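Long-range contacts in probable oxidoreductase protein (PDB 4FB5), which probably catalyses a redox reaction with the help of a bound nucleotide, as expected of a GFO/IDH/MocA family oxidoreductase: residues R174-D185 / R278-S289; E250-L258 / V268-W276. All blocks are in the same frame, centred on the assembly; numbering follows the deposited sequence.

Overall arrangement
The chain first builds a parallel Rossmann-type sheet and then enters the large mixed sheet of the GFO/IDH/MocA C-terminal domain with strand 175-183. Contact 1 closes a loop of 92 residues when strand 281-288 returns antiparallel beside it. Contact 2 falls wholly within that loop: it is the hairpin of strands 254-261 and 266-272, with 9 residues between its segments. The two meet because strand 266-272 runs parallel to 175-183 on the side away from 281-288, M182 N and O probably bonding to M270 O and N272 N. Four adjacent strands are thus tied together, and both contacts reach the second subunit, largely through the same sheet face.

Contact 1 of 2, residues R174-D185 / R278-S289; sequences RVNHVRVEMDED and RKGRIALQIYGS
Y287 lays its ring carbon CE2 over one face of the R179 guanidinium, 4.1 Å above that plane and toward its rim, with ring and guanidinium turned 64° apart. Both belong to an antiparallel strand pair, 175-183 against 281-288, in the central part of the large sheet of the GFO/IDH/MocA C-terminal domain. A classic beta bulge shifts its register: N176 N and H177 N both donate to Y287 O, at 2.8 and 3.2 Å. R179 is steadied from its own strand too, NE donating to H177 NE2 at 2.9 Å, while its two NH groups reach E181 and D183 of the second subunit.

Further along the face that carries H177, R179 and Y287, R281 runs out extended, its CG anti to the backbone N (chi1 168°). Its guanidinium is sandwiched: NH2 of R278 sits 3.5 Å above the centre of one face, and A283 CB lies over the other. E181 OE1 forms a salt bridge with R281 NH2, D183 OD2 bonds only weakly to NE in the guanidinium plane, and D296 takes NH1. These carboxylates probably offset the charge of the two neighbouring arginines; R278 itself gives its NE to Y287 OH of the second subunit.

The reverse face is apolar. V175 CG1 meets I286 CG2, V178 and V180 pack against L284 CD1, and M182 SE touches I282 CD1 at 4.1 Å, with helix 206-221 lying against V180 and M182. Beyond the strand end, K279 NZ reaches the syn lone pair of D185 OD2 at 2.8 Å.

Contact 2 of 2, residues E250-L258 / V268-W276; sequences ENHDAANVL and VLMANRAAW
Strands 254-258 and 268-272 run almost exactly antiparallel, 177° between their directions, with A255 facing A271 and V257 facing L269 as hydrogen-bonded pairs. Each pair is joined by two N-H...O bonds, and the pattern goes one step past the strands, where R273 N donates to D253 O at 2.9 Å.

That last step also carries a side-chain salt bridge. D253 and R273 cross at about a right angle, and R273 NH1 closes the bridge to D253 OD1 at 2.7 Å. The carboxylate and guanidinium planes are 27° apart. The arginine chain bends at chi2 and chi3 to bring NH1 round to the carboxylate, and its CD passes 3.6 Å from the same OD1. NH2 goes to a second carboxylate, that of D209, so the one guanidinium links the hairpin to helix 206-221. A leucine in its place would probably leave the buried D253, and D209 with it, without their shared positive mate and loosen that link.

Next to it N272 forms an Asx turn. With CG anti to the backbone N (chi1 -174°), its OD1 reaches forward along the chain and accepts from A274 N at 2.7 Å, while CG lies 4.1 Å from A254 CB. Toward the other end V257 CB meets L269 CB at 4.2 Å on one face of the sheet, and L258 CD1 meets V268 CG1 on the other.

A255 and L269 turn to L207 and L215 of helix 206-221, while the opposite face meets the second subunit, N256 packing on its H177 and L258 on its L258. In the sheet the hairpin fits between strand 225-233, bonded to 254-261, and strand 175-183, bonded to 266-272.

Contact 1 of 2, residues R174-D185 / R278-S289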
loop_
_atom_site.group_PDB
_atom_site.type_symbol
_atom_site.label_atom_id
_atom_site.label_comp_id
_atom_site.label_asym_id
_atom_site.label_seq_id
_atom_site.Cartn_x
_atom_site.Cartn_y
_atom_site.Cartn_z
ATOM N N ARG A 174 -17.476 17.254 -12.505
ATOM C CA ARG A 174 -17.604 16.758 -13.883
ATOM C C ARG A 174 -16.306 16.015 -14.182
ATOM O O ARG A 174 -15.215 16.581 -13.992
ATOM C CB ARG A 174 -17.824 17.916 -14.897
ATOM C CG ARG A 174 -17.657 17.541 -16.419
ATOM C CD ARG A 174 -18.179 18.621 -17.456
ATOM N NE ARG A 174 -19.266 19.426 -16.873
ATOM C CZ ARG A 174 -20.583 19.211 -17.038
ATOM N NH1 ARG A 174 -21.021 18.223 -17.827
ATOM N NH2 ARG A 174 -21.473 20.008 -16.427
ATOM N N VAL A 175 -16.442 14.756 -14.604
ATOM C CA VAL A 175 -15.333 13.888 -14.959
ATOM C C VAL A 175 -14.707 14.419 -16.234
ATOM O O VAL A 175 -15.432 14.624 -17.167
ATOM C CB VAL A 175 -15.838 12.449 -15.115
ATOM C CG1 VAL A 175 -14.768 11.545 -15.662
ATOM C CG2 VAL A 175 -16.339 11.931 -13.741
ATOM N N ASN A 176 -13.399 14.710 -16.214
ATOM C CA ASN A 176 -12.627 15.205 -17.342
ATOM C C ASN A 176 -11.867 14.019 -17.983
ATOM O O ASN A 176 -11.894 13.872 -19.206
ATOM C CB ASN A 176 -11.485 16.174 -16.935
ATOM C CG ASN A 176 -11.844 17.150 -15.820
ATOM O OD1 ASN A 176 -12.814 17.932 -15.927
ATOM N ND2 ASN A 176 -11.024 17.179 -14.765
ATOM N N HIS A 177 -11.157 13.223 -17.161
ATOM C CA HIS A 177 -10.210 12.210 -17.619
ATOM C C HIS A 177 -10.395 10.845 -16.963
ATOM O O HIS A 177 -10.708 10.732 -15.778
ATOM C CB HIS A 177 -8.827 12.701 -17.302
ATOM C CG HIS A 177 -7.734 11.812 -17.782
ATOM N ND1 HIS A 177 -7.778 11.164 -18.992
ATOM C CD2 HIS A 177 -6.527 11.517 -17.242
ATOM C CE1 HIS A 177 -6.657 10.486 -19.168
ATOM N NE2 HIS A 177 -5.877 10.690 -18.124
ATOM N N VAL A 178 -10.194 9.789 -17.718
ATOM C CA VAL A 178 -10.333 8.461 -17.134
ATOM C C VAL A 178 -9.285 7.514 -17.658
ATOM O O VAL A 178 -9.104 7.448 -18.842
ATOM C CB VAL A 178 -11.702 7.851 -17.414
ATOM C CG1 VAL A 178 -11.738 6.407 -16.930
ATOM C CG2 VAL A 178 -12.783 8.683 -16.772
ATOM N N ARG A 179 -8.632 6.783 -16.751
ATOM C CA ARG A 179 -7.616 5.761 -17.051
ATOM C C ARG A 179 -8.108 4.383 -16.647
ATOM O O ARG A 179 -8.695 4.250 -15.579
ATOM C CB ARG A 179 -6.363 6.073 -16.259
ATOM C CG ARG A 179 -5.631 7.185 -16.891
ATOM C CD ARG A 179 -4.601 7.755 -15.974
ATOM N NE ARG A 179 -4.167 9.110 -16.332
ATOM C CZ ARG A 179 -3.241 9.791 -15.654
ATOM N NH1 ARG A 179 -2.676 9.233 -14.586
ATOM N NH2 ARG A 179 -2.881 11.039 -16.001
ATOM N N VAL A 180 -7.835 3.343 -17.438
ATOM C CA VAL A 180 -8.329 1.973 -17.103
ATOM C C VAL A 180 -7.396 0.876 -17.542
ATOM O O VAL A 180 -7.094 0.818 -18.701
ATOM C CB VAL A 180 -9.672 1.702 -17.769
ATOM C CG1 VAL A 180 -10.147 0.359 -17.406
ATOM C CG2 VAL A 180 -10.630 2.630 -17.221
ATOM N N GLU A 181 -6.929 -0.000 -16.661
ATOM C CA GLU A 181 -5.864 -0.941 -17.066
ATOM C C GLU A 181 -6.377 -2.302 -16.827
ATOM O O GLU A 181 -6.843 -2.565 -15.737
ATOM C CB GLU A 181 -4.584 -0.780 -16.235
ATOM C CG GLU A 181 -3.750 0.519 -16.493
ATOM C CD GLU A 181 -2.743 0.888 -15.338
ATOM O OE1 GLU A 181 -2.034 -0.017 -14.821
ATOM O OE2 GLU A 181 -2.634 2.083 -14.940
HETATM N N MSE A 182 -6.320 -3.192 -17.801
HETATM C CA MSE A 182 -6.559 -4.596 -17.454
HETATM C C MSE A 182 -5.396 -5.504 -17.784
HETATM O O MSE A 182 -5.111 -5.729 -18.968
HETATM C CB MSE A 182 -7.865 -5.185 -18.003
HETATM C CG MSE A 182 -8.013 -6.654 -17.602
HETATM SE SE MSE A 182 -9.812 -7.329 -17.825
HETATM C CE MSE A 182 -9.779 -9.121 -16.994
ATOM N N ASP A 183 -4.761 -6.030 -16.725
ATOM C CA ASP A 183 -3.571 -6.871 -16.862
ATOM C C ASP A 183 -3.577 -8.243 -16.162
ATOM O O ASP A 183 -4.045 -8.399 -15.007
ATOM C CB ASP A 183 -2.337 -6.113 -16.434
ATOM C CG ASP A 183 -2.361 -4.695 -16.876
ATOM O OD1 ASP A 183 -2.621 -4.432 -18.088
ATOM O OD2 ASP A 183 -2.106 -3.819 -16.001
ATOM N N GLU A 184 -3.055 -9.230 -16.880
ATOM C CA GLU A 184 -2.754 -10.527 -16.315
ATOM C C GLU A 184 -1.445 -10.993 -16.906
ATOM O O GLU A 184 -0.856 -10.288 -17.676
ATOM C CB GLU A 184 -3.898 -11.523 -16.531
ATOM C CG GLU A 184 -5.256 -10.983 -16.084
ATOM C CD GLU A 184 -6.353 -12.047 -15.875
ATOM O OE1 GLU A 184 -6.047 -13.262 -15.978
ATOM O OE2 GLU A 184 -7.532 -11.661 -15.589
ATOM N N ASP A 185 -0.967 -12.163 -16.525
ATOM C CA ASP A 185 0.306 -12.651 -17.035
ATOM C C ASP A 185 0.268 -14.080 -17.538
ATOM O O ASP A 185 1.311 -14.710 -17.634
ATOM C CB ASP A 185 1.422 -12.502 -16.012
ATOM C CG ASP A 185 1.144 -13.261 -14.717
ATOM O OD1 ASP A 185 0.149 -14.043 -14.665
ATOM O OD2 ASP A 185 1.914 -13.052 -13.750
ATOM N N ARG A 278 1.120 -9.203 -12.842
ATOM C CA ARG A 278 -0.259 -8.837 -12.695
ATOM C C ARG A 278 -1.100 -10.124 -12.739
ATOM O O ARG A 278 -0.934 -10.958 -13.622
ATOM C CB ARG A 278 -0.634 -7.886 -13.816
ATOM C CG ARG A 278 0.293 -6.640 -13.938
ATOM C CD ARG A 278 0.268 -5.879 -12.668
ATOM N NE ARG A 278 0.689 -4.476 -12.762
ATOM C CZ ARG A 278 0.768 -3.704 -11.684
ATOM N NH1 ARG A 278 0.470 -4.245 -10.537
ATOM N NH2 ARG A 278 1.169 -2.448 -11.741
ATOM N N LYS A 279 -1.996 -10.318 -11.787
ATOM C CA LYS A 279 -2.758 -11.569 -11.753
ATOM C C LYS A 279 -4.176 -11.340 -12.161
ATOM O O LYS A 279 -4.709 -12.077 -12.999
ATOM C CB LYS A 279 -2.724 -12.229 -10.381
ATOM C CG LYS A 279 -1.282 -12.501 -9.800
ATOM C CD LYS A 279 -0.338 -13.125 -10.839
ATOM C CE LYS A 279 0.935 -13.593 -10.180
ATOM N NZ LYS A 279 1.995 -14.059 -11.134
ATOM N N GLY A 280 -4.815 -10.337 -11.589
ATOM C CA GLY A 280 -6.210 -10.133 -11.875
ATOM C C GLY A 280 -6.459 -8.662 -11.793
ATOM O O GLY A 280 -7.443 -8.262 -11.208
ATOM N N ARG A 281 -5.555 -7.855 -12.363
ATOM C CA ARG A 281 -5.576 -6.428 -12.153
ATOM C C ARG A 281 -6.539 -5.743 -13.115
ATOM O O ARG A 281 -6.471 -5.948 -14.330
ATOM C CB ARG A 281 -4.193 -5.844 -12.357
ATOM C CG ARG A 281 -4.148 -4.292 -12.447
ATOM C CD ARG A 281 -2.695 -3.897 -12.395
ATOM N NE ARG A 281 -2.367 -2.549 -12.828
ATOM C CZ ARG A 281 -2.203 -1.536 -11.986
ATOM N NH1 ARG A 281 -2.336 -1.729 -10.671
ATOM N NH2 ARG A 281 -1.896 -0.336 -12.455
ATOM N N ILE A 282 -7.399 -4.899 -12.573
ATOM C CA ILE A 282 -8.131 -3.943 -13.364
ATOM C C ILE A 282 -7.983 -2.687 -12.579
ATOM O O ILE A 282 -8.428 -2.648 -11.419
ATOM C CB ILE A 282 -9.616 -4.288 -13.374
ATOM C CG1 ILE A 282 -9.813 -5.637 -14.070
ATOM C CG2 ILE A 282 -10.384 -3.180 -14.019
ATOM C CD1 ILE A 282 -11.237 -6.133 -14.117
ATOM N N ALA A 283 -7.344 -1.681 -13.150
ATOM C CA ALA A 283 -7.062 -0.478 -12.377
ATOM C C ALA A 283 -7.767 0.661 -13.030
ATOM O O ALA A 283 -7.608 0.941 -14.226
ATOM C CB ALA A 283 -5.582 -0.196 -12.290
ATOM N N LEU A 284 -8.559 1.335 -12.244
ATOM C CA LEU A 284 -9.373 2.382 -12.787
ATOM C C LEU A 284 -9.108 3.665 -12.038
ATOM O O LEU A 284 -9.136 3.667 -10.815
ATOM C CB LEU A 284 -10.802 1.930 -12.669
ATOM C CG LEU A 284 -11.917 2.914 -12.887
ATOM C CD1 LEU A 284 -11.877 3.318 -14.306
ATOM C CD2 LEU A 284 -13.207 2.164 -12.568
ATOM N N GLN A 285 -8.767 4.723 -12.763
ATOM C CA GLN A 285 -8.589 6.040 -12.155
ATOM C C GLN A 285 -9.524 7.031 -12.827
ATOM O O GLN A 285 -9.571 7.114 -14.052
ATOM C CB GLN A 285 -7.150 6.550 -12.257
ATOM C CG GLN A 285 -6.070 5.554 -11.834
ATOM C CD GLN A 285 -4.681 5.959 -12.382
ATOM O OE1 GLN A 285 -4.139 5.322 -13.321
ATOM N NE2 GLN A 285 -4.112 7.045 -11.814
ATOM N N ILE A 286 -10.291 7.763 -12.029
ATOM C CA ILE A 286 -11.273 8.716 -12.554
ATOM C C ILE A 286 -11.006 10.133 -12.075
ATOM O O ILE A 286 -10.889 10.355 -10.907
ATOM C CB ILE A 286 -12.651 8.369 -12.096
ATOM C CG1 ILE A 286 -12.946 6.894 -12.356
ATOM C CG2 ILE A 286 -13.642 9.279 -12.778
ATOM C CD1 ILE A 286 -14.186 6.409 -11.588
ATOM N N TYR A 287 -10.927 11.107 -12.958
ATOM C CA TYR A 287 -10.557 12.449 -12.499
ATOM C C TYR A 287 -11.609 13.485 -12.882
ATOM O O TYR A 287 -11.946 13.627 -14.080
ATOM C CB TYR A 287 -9.181 12.865 -12.996
ATOM C CG TYR A 287 -8.041 12.015 -12.491
ATOM C CD1 TYR A 287 -7.503 12.203 -11.238
ATOM C CD2 TYR A 287 -7.472 11.052 -13.287
ATOM C CE1 TYR A 287 -6.438 11.405 -10.783
ATOM C CE2 TYR A 287 -6.428 10.253 -12.841
ATOM C CZ TYR A 287 -5.914 10.434 -11.595
ATOM O OH TYR A 287 -4.857 9.640 -11.158
ATOM N N GLY A 288 -12.122 14.190 -11.870
ATOM C CA GLY A 288 -13.109 15.225 -12.043
ATOM C C GLY A 288 -12.684 16.592 -11.542
ATOM O O GLY A 288 -11.618 16.781 -11.015
ATOM N N SER A 289 -13.545 17.571 -11.707
ATOM C CA SER A 289 -13.194 18.929 -11.323
ATOM C C SER A 289 -13.310 19.169 -9.827
ATOM O O SER A 289 -12.844 20.205 -9.338
ATOM C CB SER A 289 -14.052 19.914 -12.080
ATOM O OG SER A 289 -15.388 19.615 -11.840
#

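Contact 2 of 2, residues E250-L258 / V268-W276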
loop_
_atom_site.group_PDB
_atom_site.type_symbol
_atom_site.label_atom_id
_atom_site.label_comp_id
_atom_site.label_asym_id
_atom_site.label_seq_id
_atom_site.Cartn_x
_atom_site.Cartn_y
_atom_site.Cartn_z
ATOM N N GLU A 250 -0.621 -14.683 -34.279
ATOM C CA GLU A 250 -1.461 -14.039 -35.303
ATOM C C GLU A 250 -2.140 -12.750 -34.803
ATOM O O GLU A 250 -2.636 -11.903 -35.595
ATOM C CB GLU A 250 -2.535 -15.037 -35.736
ATOM C CG GLU A 250 -1.968 -16.151 -36.585
ATOM C CD GLU A 250 -3.006 -17.202 -37.005
ATOM O OE1 GLU A 250 -4.231 -16.950 -36.985
ATOM O OE2 GLU A 250 -2.579 -18.319 -37.368
ATOM N N ASN A 251 -2.065 -12.637 -33.483
ATOM C CA ASN A 251 -2.867 -11.908 -32.551
ATOM C C ASN A 251 -1.955 -10.956 -31.848
ATOM O O ASN A 251 -0.703 -11.035 -31.960
ATOM C CB ASN A 251 -3.183 -12.912 -31.427
ATOM C CG ASN A 251 -4.594 -13.172 -31.295
ATOM O OD1 ASN A 251 -5.362 -12.588 -32.005
ATOM N ND2 ASN A 251 -4.981 -14.036 -30.407
ATOM N N HIS A 252 -2.575 -10.175 -30.978
ATOM C CA HIS A 252 -1.874 -9.183 -30.196
ATOM C C HIS A 252 -2.198 -9.349 -28.705
ATOM O O HIS A 252 -3.357 -9.401 -28.307
ATOM C CB HIS A 252 -2.233 -7.797 -30.712
ATOM C CG HIS A 252 -1.606 -7.488 -32.025
ATOM N ND1 HIS A 252 -2.254 -7.706 -33.228
ATOM C CD2 HIS A 252 -0.358 -7.040 -32.336
ATOM C CE1 HIS A 252 -1.444 -7.367 -34.219
ATOM N NE2 HIS A 252 -0.283 -6.975 -33.711
ATOM N N ASP A 253 -1.179 -9.465 -27.879
ATOM C CA ASP A 253 -1.407 -9.685 -26.460
ATOM C C ASP A 253 -1.500 -8.386 -25.669
ATOM O O ASP A 253 -1.701 -8.398 -24.469
ATOM C CB ASP A 253 -0.349 -10.616 -25.903
ATOM C CG ASP A 253 -0.668 -12.061 -26.215
ATOM O OD1 ASP A 253 -1.753 -12.543 -25.794
ATOM O OD2 ASP A 253 0.131 -12.731 -26.898
ATOM N N ALA A 254 -1.409 -7.260 -26.352
ATOM C CA ALA A 254 -1.437 -5.967 -25.677
ATOM C C ALA A 254 -1.996 -4.864 -26.593
ATOM O O ALA A 254 -1.708 -4.819 -27.803
ATOM C CB ALA A 254 -0.013 -5.589 -25.158
ATOM N N ALA A 255 -2.754 -3.968 -25.989
ATOM C CA ALA A 255 -3.443 -2.905 -26.686
ATOM C C ALA A 255 -3.575 -1.672 -25.794
ATOM O O ALA A 255 -3.947 -1.728 -24.620
ATOM C CB ALA A 255 -4.805 -3.364 -27.141
ATOM N N ASN A 256 -3.262 -0.543 -26.394
ATOM C CA ASN A 256 -3.307 0.724 -25.720
ATOM C C ASN A 256 -4.177 1.598 -26.592
ATOM O O ASN A 256 -4.000 1.667 -27.798
ATOM C CB ASN A 256 -1.886 1.211 -25.606
ATOM C CG ASN A 256 -1.001 0.211 -24.888
ATOM O OD1 ASN A 256 -1.334 -0.296 -23.828
ATOM N ND2 ASN A 256 0.135 -0.045 -25.439
ATOM N N VAL A 257 -5.176 2.209 -26.005
ATOM C CA VAL A 257 -6.176 2.871 -26.788
ATOM C C VAL A 257 -6.411 4.213 -26.152
ATOM O O VAL A 257 -6.654 4.281 -24.947
ATOM C CB VAL A 257 -7.471 2.078 -26.731
ATOM C CG1 VAL A 257 -8.542 2.694 -27.629
ATOM C CG2 VAL A 257 -7.218 0.618 -27.088
ATOM N N LEU A 258 -6.308 5.276 -26.942
ATOM C CA LEU A 258 -6.783 6.581 -26.551
ATOM C C LEU A 258 -8.244 6.637 -26.934
ATOM O O LEU A 258 -8.627 6.077 -27.952
ATOM C CB LEU A 258 -6.027 7.578 -27.353
ATOM C CG LEU A 258 -4.811 8.158 -26.674
ATOM C CD1 LEU A 258 -4.199 7.219 -25.720
ATOM C CD2 LEU A 258 -3.805 8.664 -27.683
ATOM N N VAL A 268 -8.093 6.700 -21.389
ATOM C CA VAL A 268 -7.028 5.828 -21.870
ATOM C C VAL A 268 -7.362 4.448 -21.390
ATOM O O VAL A 268 -7.746 4.295 -20.238
ATOM C CB VAL A 268 -5.667 6.222 -21.339
ATOM C CG1 VAL A 268 -4.581 5.369 -21.958
ATOM C CG2 VAL A 268 -5.391 7.673 -21.669
ATOM N N LEU A 269 -7.255 3.473 -22.286
ATOM C CA LEU A 269 -7.428 2.033 -21.988
ATOM C C LEU A 269 -6.141 1.243 -22.343
ATOM O O LEU A 269 -5.527 1.440 -23.383
ATOM C CB LEU A 269 -8.608 1.456 -22.738
ATOM C CG LEU A 269 -9.153 0.091 -22.326
ATOM C CD1 LEU A 269 -10.649 0.098 -22.547
ATOM C CD2 LEU A 269 -8.493 -1.116 -23.027
HETATM N N MSE A 270 -5.726 0.373 -21.445
HETATM C CA MSE A 270 -4.530 -0.433 -21.622
HETATM C C MSE A 270 -4.973 -1.816 -21.214
HETATM O O MSE A 270 -5.601 -1.970 -20.168
HETATM C CB MSE A 270 -3.407 0.065 -20.735
HETATM C CG MSE A 270 -3.021 1.450 -21.113
HETATM SE SE MSE A 270 -2.116 2.576 -19.770
HETATM C CE MSE A 270 -3.681 3.369 -18.827
ATOM N N ALA A 271 -4.711 -2.800 -22.061
ATOM C CA ALA A 271 -5.065 -4.182 -21.775
ATOM C C ALA A 271 -3.825 -4.957 -22.126
ATOM O O ALA A 271 -3.142 -4.627 -23.091
ATOM C CB ALA A 271 -6.273 -4.639 -22.563
ATOM N N ASN A 272 -3.460 -5.903 -21.272
ATOM C CA ASN A 272 -2.205 -6.631 -21.464
ATOM C C ASN A 272 -2.297 -8.033 -20.855
ATOM O O ASN A 272 -2.627 -8.183 -19.670
ATOM C CB ASN A 272 -1.060 -5.820 -20.911
ATOM C CG ASN A 272 0.303 -6.422 -21.190
ATOM O OD1 ASN A 272 0.447 -7.601 -21.504
ATOM N ND2 ASN A 272 1.339 -5.581 -21.058
ATOM N N ARG A 273 -2.001 -9.045 -21.662
ATOM C CA ARG A 273 -2.093 -10.428 -21.216
ATOM C C ARG A 273 -0.725 -11.052 -20.962
ATOM O O ARG A 273 -0.630 -12.242 -20.660
ATOM C CB ARG A 273 -2.870 -11.267 -22.234
ATOM C CG ARG A 273 -4.219 -10.684 -22.619
ATOM C CD ARG A 273 -4.565 -11.002 -24.066
ATOM N NE ARG A 273 -5.387 -12.203 -24.180
ATOM C CZ ARG A 273 -5.306 -13.071 -25.182
ATOM N NH1 ARG A 273 -4.436 -12.875 -26.163
ATOM N NH2 ARG A 273 -6.094 -14.138 -25.204
ATOM N N ALA A 274 0.335 -10.258 -21.081
ATOM C CA ALA A 274 1.643 -10.769 -20.853
ATOM C C ALA A 274 2.326 -9.809 -19.927
ATOM O O ALA A 274 3.419 -9.315 -20.192
ATOM C CB ALA A 274 2.380 -10.889 -22.170
ATOM N N ALA A 275 1.671 -9.525 -18.818
ATOM C CA ALA A 275 2.191 -8.512 -17.891
ATOM C C ALA A 275 2.604 -9.206 -16.630
ATOM O O ALA A 275 1.778 -9.346 -15.717
ATOM C CB ALA A 275 1.107 -7.456 -17.607
ATOM N N TRP A 276 3.864 -9.663 -16.584
ATOM C CA TRP A 276 4.370 -10.480 -15.466
ATOM C C TRP A 276 4.080 -9.860 -14.112
ATOM O O TRP A 276 4.395 -8.683 -13.886
ATOM C CB TRP A 276 5.857 -10.718 -15.546
ATOM C CG TRP A 276 6.278 -11.887 -16.389
ATOM C CD1 TRP A 276 7.066 -11.830 -17.541
ATOM C CD2 TRP A 276 5.962 -13.255 -16.196
ATOM N NE1 TRP A 276 7.258 -13.069 -18.035
ATOM C CE2 TRP A 276 6.606 -13.977 -17.242
ATOM C CE3 TRP A 276 5.190 -13.946 -15.272
ATOM C CZ2 TRP A 276 6.512 -15.378 -17.374
ATOM C CZ3 TRP A 276 5.054 -15.328 -15.410
ATOM C CH2 TRP A 276 5.737 -16.045 -16.456
#